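PDB 1TE5: glutamine amidotransferase type-2 domain-containing protein from Pseudomonas aeruginosa PAO1, which is of unknown function but probably hydrolyses glutamine to deliver ammonia, as class-II glutamine amidotransferases of the Ntn-hydrolase superfamily do. Local coordinates for residues G109-F114 / E130-D135; I15-T20 / F67-E72; E242-L245 / E250-A253; L22-R25 / G30-R33. All coordinates share one frame; numbering follows the deposited sequence.

In the fold
Contact 2 (15-20 with 67-72) is the first to open and ties the short strand 70-71 to strand 12-19 at one side of a four-stranded sheet. Nested inside its loop is contact 4 (22-25 with 30-33), a compact loop in the connection to strand 35-42; the two meet through a weak hydrogen bond from Arg33 NH1 to Thr20 O. Contact 1 (109-114 with 130-135) follows, closing the link from strand 101-108 into helix 128-143, on the other side of the chain's centre from contact 2. Contact 3 (242-245 with 250-253) comes last and closes the C-terminal hairpin, whose strands form one edge of the six-stranded sheet. Contacts 1 and 3 stand in series with the rest.

Contact 1 of 4, residues G109-F114 / E130-D135; sequences GQLADF and EAAFCD
Phe114 leans on Ala131 and Ala132 of helix 128-143, and Leu111 on Ala132, so that the loop leaving strand 101-108 is pinned against the first sheet-covering helix after it, in the class-II amidotransferase domain of the Ntn-hydrolase superfamily. The packing across the contact is apolar and modest in extent. Phe114 does most of it: its CG lies anti to the backbone N (chi1 -169°), which sends the ring out to the helix. The ring's CE1 corner comes to 3.7 Å from Ala132 CA, and the same CE1 is 3.9 Å from Ala132 CB. Ala131 C sits at the ring's edge, in its plane, 4.0 Å from Phe114 CE1. Small alanine side chains thus let the CE1 corner of the ring approach the helix backbone itself. Leu111 works from another direction, its CD1 reaching Ala132 CB at 4.3 Å.

Aromatic neighbours complete the setting: the ring of Tyr164 meets that of Phe114 with their planes nearly perpendicular, while on the helix Phe133 turns from the loop toward Phe105. Tyr164 also hydrogen-bonds Asp135 OD2 through its OH, an oxygen shared with Arg139, and Glu130 forms a salt bridge with Arg96. Within the loop, Leu111 CD1 rests over one face of the Phe114 ring, 4.0 Å above its plane and shifted toward the rim.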
loop_
_atom_site.group_PDB
_atom_site.type_symbol
_atom_site.label_atom_id
_atom_site.label_comp_id
_atom_site.label_asym_id
_atom_site.label_seq_id
_atom_site.Cartn_x
_atom_site.Cartn_y
_atom_site.Cartn_z
ATOM N N GLY A 109 -12.739 -17.731 -2.647
ATOM C CA GLY A 109 -13.522 -18.573 -3.530
ATOM C C GLY A 109 -12.894 -18.663 -4.903
ATOM O O GLY A 109 -11.847 -18.065 -5.150
ATOM N N GLN A 110 -13.526 -19.413 -5.796
ATOM C CA GLN A 110 -13.002 -19.585 -7.148
ATOM C C GLN A 110 -14.054 -19.292 -8.216
ATOM O O GLN A 110 -15.218 -19.677 -8.076
ATOM C CB GLN A 110 -12.485 -21.013 -7.326
ATOM C CG GLN A 110 -11.503 -21.462 -6.259
ATOM C CD GLN A 110 -11.093 -22.907 -6.433
ATOM O OE1 GLN A 110 -11.859 -23.724 -6.949
ATOM N NE2 GLN A 110 -9.874 -23.232 -6.011
ATOM N N LEU A 111 -13.629 -18.633 -9.291
ATOM C CA LEU A 111 -14.522 -18.282 -10.395
ATOM C C LEU A 111 -14.130 -19.005 -11.678
ATOM O O LEU A 111 -12.976 -18.942 -12.104
ATOM C CB LEU A 111 -14.495 -16.772 -10.634
ATOM C CG LEU A 111 -14.800 -15.896 -9.415
ATOM C CD1 LEU A 111 -14.688 -14.431 -9.790
ATOM C CD2 LEU A 111 -16.181 -16.207 -8.870
ATOM N N ALA A 112 -15.087 -19.693 -12.289
ATOM C CA ALA A 112 -14.832 -20.430 -13.522
ATOM C C ALA A 112 -15.299 -19.654 -14.746
ATOM O O ALA A 112 -16.357 -19.022 -14.725
ATOM C CB ALA A 112 -15.517 -21.784 -13.477
ATOM N N ASP A 113 -14.515 -19.733 -15.819
ATOM C CA ASP A 113 -14.826 -19.046 -17.072
ATOM C C ASP A 113 -15.195 -17.578 -16.828
ATOM O O ASP A 113 -16.240 -17.097 -17.277
ATOM C CB ASP A 113 -15.966 -19.768 -17.803
ATOM C CG ASP A 113 -16.135 -19.293 -19.239
ATOM O OD1 ASP A 113 -17.090 -18.526 -19.515
ATOM O OD2 ASP A 113 -15.311 -19.695 -20.093
ATOM N N PHE A 114 -14.337 -16.886 -16.084
ATOM C CA PHE A 114 -14.552 -15.482 -15.769
ATOM C C PHE A 114 -13.675 -14.657 -16.696
ATOM O O PHE A 114 -12.447 -14.743 -16.640
ATOM C CB PHE A 114 -14.199 -15.211 -14.309
ATOM C CG PHE A 114 -14.630 -13.859 -13.826
ATOM C CD1 PHE A 114 -13.692 -12.945 -13.363
ATOM C CD2 PHE A 114 -15.975 -13.491 -13.856
ATOM C CE1 PHE A 114 -14.084 -11.681 -12.938
ATOM C CE2 PHE A 114 -16.378 -12.228 -13.433
ATOM C CZ PHE A 114 -15.431 -11.320 -12.974
ATOM N N GLU A 130 -8.704 -10.229 -8.489
ATOM C CA GLU A 130 -8.370 -8.869 -8.898
ATOM C C GLU A 130 -9.119 -8.456 -10.162
ATOM O O GLU A 130 -9.433 -7.280 -10.350
ATOM C CB GLU A 130 -6.866 -8.729 -9.102
ATOM C CG GLU A 130 -6.418 -7.318 -9.403
ATOM C CD GLU A 130 -4.918 -7.182 -9.480
ATOM O OE1 GLU A 130 -4.214 -8.221 -9.462
ATOM O OE2 GLU A 130 -4.448 -6.025 -9.551
ATOM N N ALA A 131 -9.345 -9.420 -11.052
ATOM C CA ALA A 131 -10.078 -9.167 -12.286
ATOM C C ALA A 131 -11.517 -8.800 -11.906
ATOM O O ALA A 131 -12.144 -7.954 -12.548
ATOM C CB ALA A 131 -10.057 -10.400 -13.170
ATOM N N ALA A 132 -12.020 -9.448 -10.857
ATOM C CA ALA A 132 -13.363 -9.206 -10.350
ATOM C C ALA A 132 -13.425 -7.844 -9.681
ATOM O O ALA A 132 -14.427 -7.138 -9.806
ATOM C CB ALA A 132 -13.765 -10.289 -9.359
ATOM N N PHE A 133 -12.372 -7.501 -8.939
ATOM C CA PHE A 133 -12.297 -6.216 -8.240
ATOM C C PHE A 133 -12.358 -5.039 -9.215
ATOM O O PHE A 133 -13.112 -4.080 -9.016
ATOM C CB PHE A 133 -10.997 -6.131 -7.430
ATOM C CG PHE A 133 -10.859 -4.867 -6.617
ATOM C CD1 PHE A 133 -9.600 -4.363 -6.309
ATOM C CD2 PHE A 133 -11.990 -4.192 -6.143
ATOM C CE1 PHE A 133 -9.457 -3.201 -5.533
ATOM C CE2 PHE A 133 -11.866 -3.029 -5.368
ATOM C CZ PHE A 133 -10.590 -2.533 -5.060
ATOM N N CYS A 134 -11.493 -5.083 -10.218
ATOM C CA CYS A 134 -11.434 -4.047 -11.227
ATOM C C CYS A 134 -12.750 -3.933 -11.974
ATOM O O CYS A 134 -13.245 -2.830 -12.164
ATOM C CB CYS A 134 -10.306 -4.332 -12.204
ATOM S SG CYS A 134 -8.692 -4.239 -11.434
ATOM N N ASP A 135 -13.315 -5.069 -12.377
ATOM C CA ASP A 135 -14.577 -5.084 -13.106
ATOM C C ASP A 135 -15.690 -4.415 -12.309
ATOM O O ASP A 135 -16.464 -3.615 -12.856
ATOM C CB ASP A 135 -14.982 -6.514 -13.459
ATOM C CG ASP A 135 -16.199 -6.567 -14.367
ATOM O OD1 ASP A 135 -16.086 -6.198 -15.555
ATOM O OD2 ASP A 135 -17.273 -6.973 -13.887
#

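Contact 2 of 4, residues I15-T20 / F67-E72; sequences IVFSFT and FPIKSE
Ile69 lays its side chain over the carbonyl of Ile15, with CB 3.7 Å from Ile15 O and CD1 4.1 Å from that same Ile15 O. Its CG1 stands anti to the carbonyl carbon (chi1 -58°), and from there the extended branch carries CD1 on to Phe17, where Ile69 CD1 and Phe17 CD1 are 4.4 Å apart. The methyl meets the ring obliquely. Ile15 gives up a similar area to Ile69, mainly through its backbone: Ile15 N lies 3.5 Å from Ile69 O, an approach that does not count as a hydrogen bond.

A water lies between the two chains where they diverge. It accepts a weak bond from Phe17 N at 3.3 Å and is placed for a weak one to Phe67 O, also at 3.3 Å, in competition with other acceptors, so the bridge is a loose one. On the 67-72 side, Ile69 CG1 touches the edge of the Phe67 ring in its plane.

The segments belong to an antiparallel sheet of four strands, in which the short strand 70-71 flanks strand 12-19. The strands pair through backbone bonds of Ser71 with Thr13, and a salt bridge from Lys70 to Asp14 lies beside them, while strand 207-211 takes the other edge of strand 12-19 through Val16 and Ser18. The chain then turns a corner at Glu72 and passes into the seven-stranded sheet, whose strand 35-42 packs on the buried isoleucine and phenylalanine: Phe40 touches Ile69 and Ile38 touches Phe17. Phe67 also packs on Pro52 of the second subunit.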
loop_
_atom_site.group_PDB
_atom_site.type_symbol
_atom_site.label_atom_id
_atom_site.label_comp_id
_atom_site.label_asym_id
_atom_site.label_seq_id
_atom_site.Cartn_x
_atom_site.Cartn_y
_atom_site.Cartn_z
ATOM N N ILE A 15 -6.042 -3.876 17.407
ATOM C CA ILE A 15 -6.115 -5.219 16.834
ATOM C C ILE A 15 -4.684 -5.758 16.752
ATOM O O ILE A 15 -3.889 -5.285 15.937
ATOM C CB ILE A 15 -6.691 -5.217 15.403
ATOM C CG1 ILE A 15 -8.025 -4.498 15.357
ATOM C CG2 ILE A 15 -6.899 -6.638 14.926
ATOM C CD1 ILE A 15 -8.677 -4.561 14.006
ATOM N N VAL A 16 -4.331 -6.713 17.605
ATOM C CA VAL A 16 -2.987 -7.265 17.545
ATOM C C VAL A 16 -2.963 -8.607 16.820
ATOM O O VAL A 16 -3.692 -9.538 17.177
ATOM C CB VAL A 16 -2.329 -7.407 18.942
ATOM C CG1 VAL A 16 -2.410 -6.108 19.709
ATOM C CG2 VAL A 16 -2.959 -8.524 19.726
ATOM N N PHE A 17 -2.219 -8.654 15.723
ATOM C CA PHE A 17 -2.083 -9.888 14.982
ATOM C C PHE A 17 -0.812 -10.539 15.468
ATOM O O PHE A 17 0.227 -9.883 15.554
ATOM C CB PHE A 17 -1.966 -9.635 13.482
ATOM C CG PHE A 17 -3.268 -9.349 12.820
ATOM C CD1 PHE A 17 -3.832 -8.077 12.897
ATOM C CD2 PHE A 17 -3.938 -10.347 12.113
ATOM C CE1 PHE A 17 -5.050 -7.798 12.277
ATOM C CE2 PHE A 17 -5.156 -10.080 11.490
ATOM C CZ PHE A 17 -5.715 -8.801 11.571
ATOM N N SER A 18 -0.913 -11.816 15.806
ATOM C CA SER A 18 0.224 -12.585 16.255
ATOM C C SER A 18 0.277 -13.831 15.397
ATOM O O SER A 18 -0.575 -14.710 15.524
ATOM C CB SER A 18 0.086 -12.985 17.730
ATOM O OG SER A 18 0.188 -11.872 18.605
ATOM N N PHE A 19 1.171 -13.836 14.414
ATOM C CA PHE A 19 1.351 -15.017 13.582
ATOM C C PHE A 19 2.253 -15.962 14.374
ATOM O O PHE A 19 3.328 -15.556 14.843
ATOM C CB PHE A 19 2.024 -14.666 12.256
ATOM C CG PHE A 19 1.092 -14.090 11.248
ATOM C CD1 PHE A 19 0.444 -14.917 10.332
ATOM C CD2 PHE A 19 0.843 -12.719 11.213
ATOM C CE1 PHE A 19 -0.440 -14.385 9.391
ATOM C CE2 PHE A 19 -0.039 -12.173 10.279
ATOM C CZ PHE A 19 -0.684 -13.009 9.365
ATOM N N THR A 20 1.770 -17.173 14.637
ATOM C CA THR A 20 2.597 -18.135 15.351
ATOM C C THR A 20 3.755 -18.427 14.395
ATOM O O THR A 20 3.528 -18.669 13.203
ATOM C CB THR A 20 1.836 -19.468 15.665
ATOM O OG1 THR A 20 0.774 -19.229 16.600
ATOM C CG2 THR A 20 2.791 -20.510 16.269
ATOM N N PHE A 67 3.639 -3.297 14.561
ATOM C CA PHE A 67 2.930 -2.037 14.373
ATOM C C PHE A 67 1.702 -1.915 15.276
ATOM O O PHE A 67 0.822 -2.770 15.250
ATOM C CB PHE A 67 2.495 -1.906 12.900
ATOM C CG PHE A 67 1.814 -0.598 12.574
ATOM C CD1 PHE A 67 2.550 0.499 12.149
ATOM C CD2 PHE A 67 0.439 -0.459 12.707
ATOM C CE1 PHE A 67 1.927 1.715 11.864
ATOM C CE2 PHE A 67 -0.189 0.751 12.425
ATOM C CZ PHE A 67 0.558 1.839 12.005
ATOM N N PRO A 68 1.651 -0.875 16.125
ATOM C CA PRO A 68 0.472 -0.726 16.988
ATOM C C PRO A 68 -0.685 -0.281 16.094
ATOM O O PRO A 68 -0.752 0.873 15.695
ATOM C CB PRO A 68 0.892 0.389 17.954
ATOM C CG PRO A 68 2.379 0.263 17.999
ATOM C CD PRO A 68 2.719 0.043 16.545
ATOM N N ILE A 69 -1.509 -1.237 15.690
ATOM C CA ILE A 69 -2.651 -0.979 14.827
ATOM C C ILE A 69 -3.861 -0.472 15.612
ATOM O O ILE A 69 -4.157 -0.956 16.709
ATOM C CB ILE A 69 -3.059 -2.257 14.055
ATOM C CG1 ILE A 69 -1.885 -2.788 13.229
ATOM C CG2 ILE A 69 -4.259 -1.974 13.166
ATOM C CD1 ILE A 69 -2.204 -4.040 12.440
ATOM N N LYS A 70 -4.561 0.502 15.041
ATOM C CA LYS A 70 -5.744 1.074 15.670
ATOM C C LYS A 70 -6.592 1.753 14.591
ATOM O O LYS A 70 -6.306 2.882 14.190
ATOM C CB LYS A 70 -5.325 2.081 16.737
ATOM C CG LYS A 70 -6.431 2.472 17.693
ATOM C CD LYS A 70 -6.045 3.668 18.551
ATOM C CE LYS A 70 -4.949 3.339 19.558
ATOM N NZ LYS A 70 -5.429 2.466 20.670
ATOM N N SER A 71 -7.627 1.062 14.126
ATOM C CA SER A 71 -8.504 1.596 13.087
ATOM C C SER A 71 -9.979 1.236 13.235
ATOM O O SER A 71 -10.377 0.519 14.158
ATOM C CB SER A 71 -8.020 1.164 11.707
ATOM O OG SER A 71 -7.834 -0.232 11.642
ATOM N N GLU A 72 -10.794 1.813 12.354
ATOM C CA GLU A 72 -12.233 1.570 12.340
ATOM C C GLU A 72 -12.605 0.585 11.250
ATOM O O GLU A 72 -13.672 -0.015 11.303
ATOM C CB GLU A 72 -12.998 2.871 12.109
ATOM C CG GLU A 72 -12.748 3.931 13.161
ATOM C CD GLU A 72 -13.667 5.136 13.017
ATOM O OE1 GLU A 72 -14.215 5.582 14.038
ATOM O OE2 GLU A 72 -13.844 5.640 11.892
HETATM O O HOH W 1 -0.592 -5.784 15.335
#

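Contact 3 of 4, residues E242-L245 / E250-A253; sequences EWVL and EVLA
Two short backbone bonds join Leu245 to the returning strand: Leu245 N donates to Ala253 O at 2.8 Å, and Leu252 N donates to Leu245 O, likewise at 2.8 Å and almost straight (172° at the hydrogen). They hold together the C-terminal beta hairpin of strands 243-247 and 250-253, whose second strand is an outermost strand, at one edge of a six-stranded antiparallel sheet. Leu245 O takes its bond from Leu252, one residue short of Ala253, and Leu252 adopts helix-like backbone angles, an arrangement resembling a classic beta bulge with Leu252 and Ala253 opposite Leu245. The axes of 243-245 and 250-253 make an angle of 111°, far from antiparallel.

Around these bonds the side chains sort by face. Leu245 and Leu252 run side by side in the same direction and touch methyl to methyl, CD2 of Leu245 to CD2 of Leu252 at 3.7 Å; Leu252 CB also grazes Leu245 O at 3.4 Å. Val244 and Val251 cross at about a right angle, meeting through Val244 CG1 and Val251 CG1 at 3.6 Å. Further out, helix 150-165 covers Trp243 and Leu245 with Leu154, while Glu250 is turned away to a salt bridge with Arg194.

Trp243 has CG wedged between its backbone N and carbonyl carbon (chi1 56°), which brings the six-membered part of the indole back against the end of the other strand. There Trp243 CZ3 lies 3.5 Å from Ala253 O and 4.0 Å from Ala253 CB.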
loop_
_atom_site.group_PDB
_atom_site.type_symbol
_atom_site.label_atom_id
_atom_site.label_comp_id
_atom_site.label_asym_id
_atom_site.label_seq_id
_atom_site.Cartn_x
_atom_site.Cartn_y
_atom_site.Cartn_z
ATOM N N GLU A 242 -26.566 -13.448 0.839
ATOM C CA GLU A 242 -26.724 -12.385 1.821
ATOM C C GLU A 242 -25.566 -11.397 1.875
ATOM O O GLU A 242 -24.395 -11.773 1.970
ATOM C CB GLU A 242 -26.977 -12.967 3.211
ATOM C CG GLU A 242 -28.124 -13.968 3.244
ATOM C CD GLU A 242 -28.608 -14.276 4.649
ATOM O OE1 GLU A 242 -27.827 -14.105 5.611
ATOM O OE2 GLU A 242 -29.782 -14.690 4.788
ATOM N N TRP A 243 -25.922 -10.124 1.805
ATOM C CA TRP A 243 -24.958 -9.049 1.864
ATOM C C TRP A 243 -25.314 -8.174 3.045
ATOM O O TRP A 243 -26.449 -8.182 3.507
ATOM C CB TRP A 243 -24.996 -8.233 0.568
ATOM C CG TRP A 243 -26.357 -7.670 0.221
ATOM C CD1 TRP A 243 -27.303 -8.247 -0.584
ATOM C CD2 TRP A 243 -26.903 -6.410 0.636
ATOM N NE1 TRP A 243 -28.396 -7.426 -0.697
ATOM C CE2 TRP A 243 -28.180 -6.293 0.046
ATOM C CE3 TRP A 243 -26.437 -5.370 1.455
ATOM C CZ2 TRP A 243 -28.996 -5.168 0.242
ATOM C CZ3 TRP A 243 -27.251 -4.251 1.650
ATOM C CH2 TRP A 243 -28.516 -4.164 1.049
ATOM N N VAL A 244 -24.335 -7.452 3.566
ATOM C CA VAL A 244 -24.559 -6.558 4.689
ATOM C C VAL A 244 -23.654 -5.354 4.499
ATOM O O VAL A 244 -22.541 -5.483 3.994
ATOM C CB VAL A 244 -24.227 -7.225 6.055
ATOM C CG1 VAL A 244 -24.464 -6.247 7.180
ATOM C CG2 VAL A 244 -25.086 -8.460 6.283
ATOM N N LEU A 245 -24.169 -4.170 4.797
ATOM C CA LEU A 245 -23.362 -2.972 4.689
ATOM C C LEU A 245 -23.160 -2.492 6.105
ATOM O O LEU A 245 -24.129 -2.258 6.844
ATOM C CB LEU A 245 -24.044 -1.889 3.848
ATOM C CG LEU A 245 -23.132 -0.704 3.505
ATOM C CD1 LEU A 245 -21.891 -1.189 2.768
ATOM C CD2 LEU A 245 -23.884 0.306 2.662
ATOM N N GLU A 250 -22.240 -0.740 12.938
ATOM C CA GLU A 250 -23.678 -0.929 12.857
ATOM C C GLU A 250 -24.106 -1.358 11.477
ATOM O O GLU A 250 -23.454 -1.035 10.487
ATOM C CB GLU A 250 -24.412 0.369 13.219
ATOM C CG GLU A 250 -24.267 0.813 14.676
ATOM C CD GLU A 250 -24.994 -0.090 15.667
ATOM O OE1 GLU A 250 -25.561 -1.128 15.258
ATOM O OE2 GLU A 250 -25.001 0.250 16.868
ATOM N N VAL A 251 -25.183 -2.130 11.411
ATOM C CA VAL A 251 -25.712 -2.550 10.122
ATOM C C VAL A 251 -26.478 -1.338 9.555
ATOM O O VAL A 251 -27.315 -0.732 10.238
ATOM C CB VAL A 251 -26.684 -3.768 10.239
ATOM C CG1 VAL A 251 -27.026 -4.315 8.865
ATOM C CG2 VAL A 251 -26.077 -4.863 11.099
ATOM N N LEU A 252 -26.107 -0.943 8.342
ATOM C CA LEU A 252 -26.733 0.170 7.636
ATOM C C LEU A 252 -27.903 -0.401 6.819
ATOM O O LEU A 252 -29.018 0.110 6.865
ATOM C CB LEU A 252 -25.705 0.801 6.699
ATOM C CG LEU A 252 -25.706 2.307 6.474
ATOM C CD1 LEU A 252 -25.358 3.007 7.783
ATOM C CD2 LEU A 252 -24.696 2.652 5.384
ATOM N N ALA A 253 -27.625 -1.464 6.071
ATOM C CA ALA A 253 -28.618 -2.140 5.245
ATOM C C ALA A 253 -28.148 -3.566 4.981
ATOM O O ALA A 253 -26.958 -3.859 5.087
ATOM C CB ALA A 253 -28.797 -1.392 3.926
#

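Contact 4 of 4, residues L22-R25 / G30-R33; sequences LMQR and GPHR
Leu22 reaches across the loop and packs its carbons against three successive backbone carbonyl oxygens: CB is 3.7 Å from Gly30 O, CD1 is 3.7 Å from Pro31 O, and CD2 is 3.5 Å from His32 O. The same CD2 methyl sits over one face of the Arg33 guanidinium, with Leu22 CD2 and Arg33 NH1 3.7 Å apart. The bend of Arg33 at chi3 (-55°), after an extended start, swings the flat group round to this methyl.

Beside the leucine the two backbones come close. Gly30 CA makes a CA-H...O contact of 3.0 Å with Met23 O, with 154° at the hydrogen; the two chains come so near here that the oxygens Met23 O and Gly30 O, both acceptors, are left only 3.3 Å apart. Gln24, bent at chi2, crosses Pro31 at about a right angle and brings its OE1 to 3.9 Å from Pro31 CD. Arg25 lays its aliphatic part against the glycine, CG of Arg25 being 4.0 Å from Gly30 N, while Met23 CE rests over a face of its guanidinium.

Charges outside the two segments anchor the ends. Asp57 grips both sides, accepting Leu22 N on OD1 and forming a salt bridge with Arg33 NH1 through OD2, which would fix Arg33 under the leucine. Arg25 NH1 forms a salt bridge with Asp206 OD1. The whole is a compact loop, closed by side chains and CA-H rather than by paired strands, within the glycine-rich connection between strands 12-19 and 35-42 of the class-II amidotransferase domain.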
loop_
_atom_site.group_PDB
_atom_site.type_symbol
_atom_site.label_atom_id
_atom_site.label_comp_id
_atom_site.label_asym_id
_atom_site.label_seq_id
_atom_site.Cartn_x
_atom_site.Cartn_y
_atom_site.Cartn_z
ATOM N N LEU A 22 6.685 -20.165 12.316
ATOM C CA LEU A 22 6.694 -21.459 11.636
ATOM C C LEU A 22 7.135 -22.611 12.555
ATOM O O LEU A 22 7.927 -22.413 13.486
ATOM C CB LEU A 22 7.642 -21.391 10.437
ATOM C CG LEU A 22 7.397 -20.278 9.428
ATOM C CD1 LEU A 22 8.579 -20.163 8.506
ATOM C CD2 LEU A 22 6.135 -20.577 8.658
ATOM N N MET A 23 6.623 -23.811 12.288
ATOM C CA MET A 23 6.985 -24.994 13.068
ATOM C C MET A 23 6.656 -26.287 12.330
ATOM O O MET A 23 5.813 -26.302 11.437
ATOM C CB MET A 23 6.288 -24.997 14.439
ATOM C CG MET A 23 4.773 -25.179 14.406
ATOM S SD MET A 23 4.058 -25.386 16.065
ATOM C CE MET A 23 3.581 -27.119 16.031
ATOM N N GLN A 24 7.333 -27.370 12.705
ATOM C CA GLN A 24 7.087 -28.682 12.099
ATOM C C GLN A 24 5.797 -29.260 12.705
ATOM O O GLN A 24 5.751 -29.560 13.902
ATOM C CB GLN A 24 8.277 -29.608 12.370
ATOM C CG GLN A 24 9.622 -29.053 11.881
ATOM C CD GLN A 24 9.753 -29.026 10.354
ATOM O OE1 GLN A 24 8.903 -28.472 9.648
ATOM N NE2 GLN A 24 10.827 -29.624 9.843
ATOM N N ARG A 25 4.757 -29.410 11.886
ATOM C CA ARG A 25 3.466 -29.911 12.370
ATOM C C ARG A 25 2.869 -31.129 11.649
ATOM O O ARG A 25 3.569 -31.877 10.957
ATOM C CB ARG A 25 2.440 -28.767 12.375
ATOM C CG ARG A 25 2.295 -28.032 11.038
ATOM C CD ARG A 25 1.190 -26.974 11.089
ATOM N NE ARG A 25 1.395 -26.007 12.165
ATOM C CZ ARG A 25 0.799 -26.065 13.357
ATOM N NH1 ARG A 25 1.057 -25.141 14.275
ATOM N NH2 ARG A 25 -0.058 -27.042 13.638
ATOM N N GLY A 30 3.848 -25.698 8.158
ATOM C CA GLY A 30 5.080 -26.369 8.551
ATOM C C GLY A 30 6.324 -25.572 8.192
ATOM O O GLY A 30 6.588 -24.522 8.786
ATOM N N PRO A 31 7.139 -26.056 7.241
ATOM C CA PRO A 31 8.333 -25.303 6.879
ATOM C C PRO A 31 7.891 -24.023 6.148
ATOM O O PRO A 31 8.578 -23.008 6.181
ATOM C CB PRO A 31 9.079 -26.279 5.967
ATOM C CG PRO A 31 7.970 -27.012 5.299
ATOM C CD PRO A 31 7.045 -27.297 6.455
ATOM N N HIS A 32 6.681 -24.043 5.586
ATOM C CA HIS A 32 6.153 -22.880 4.854
ATOM C C HIS A 32 4.959 -22.201 5.542
ATOM O O HIS A 32 4.416 -22.719 6.512
ATOM C CB HIS A 32 5.707 -23.310 3.463
ATOM C CG HIS A 32 4.333 -23.895 3.441
ATOM N ND1 HIS A 32 3.926 -24.865 4.333
ATOM C CD2 HIS A 32 3.253 -23.607 2.680
ATOM C CE1 HIS A 32 2.651 -25.141 4.124
ATOM N NE2 HIS A 32 2.221 -24.392 3.125
ATOM N N ARG A 33 4.508 -21.095 4.952
ATOM C CA ARG A 33 3.369 -20.307 5.432
ATOM C C ARG A 33 2.509 -19.848 4.260
ATOM O O ARG A 33 3.026 -19.419 3.233
ATOM C CB ARG A 33 3.841 -19.056 6.186
ATOM C CG ARG A 33 2.709 -18.169 6.685
ATOM C CD ARG A 33 3.238 -16.850 7.226
ATOM N NE ARG A 33 4.247 -17.054 8.260
ATOM C CZ ARG A 33 3.974 -17.346 9.526
ATOM N NH1 ARG A 33 4.957 -17.529 10.390
ATOM N NH2 ARG A 33 2.717 -17.441 9.929
#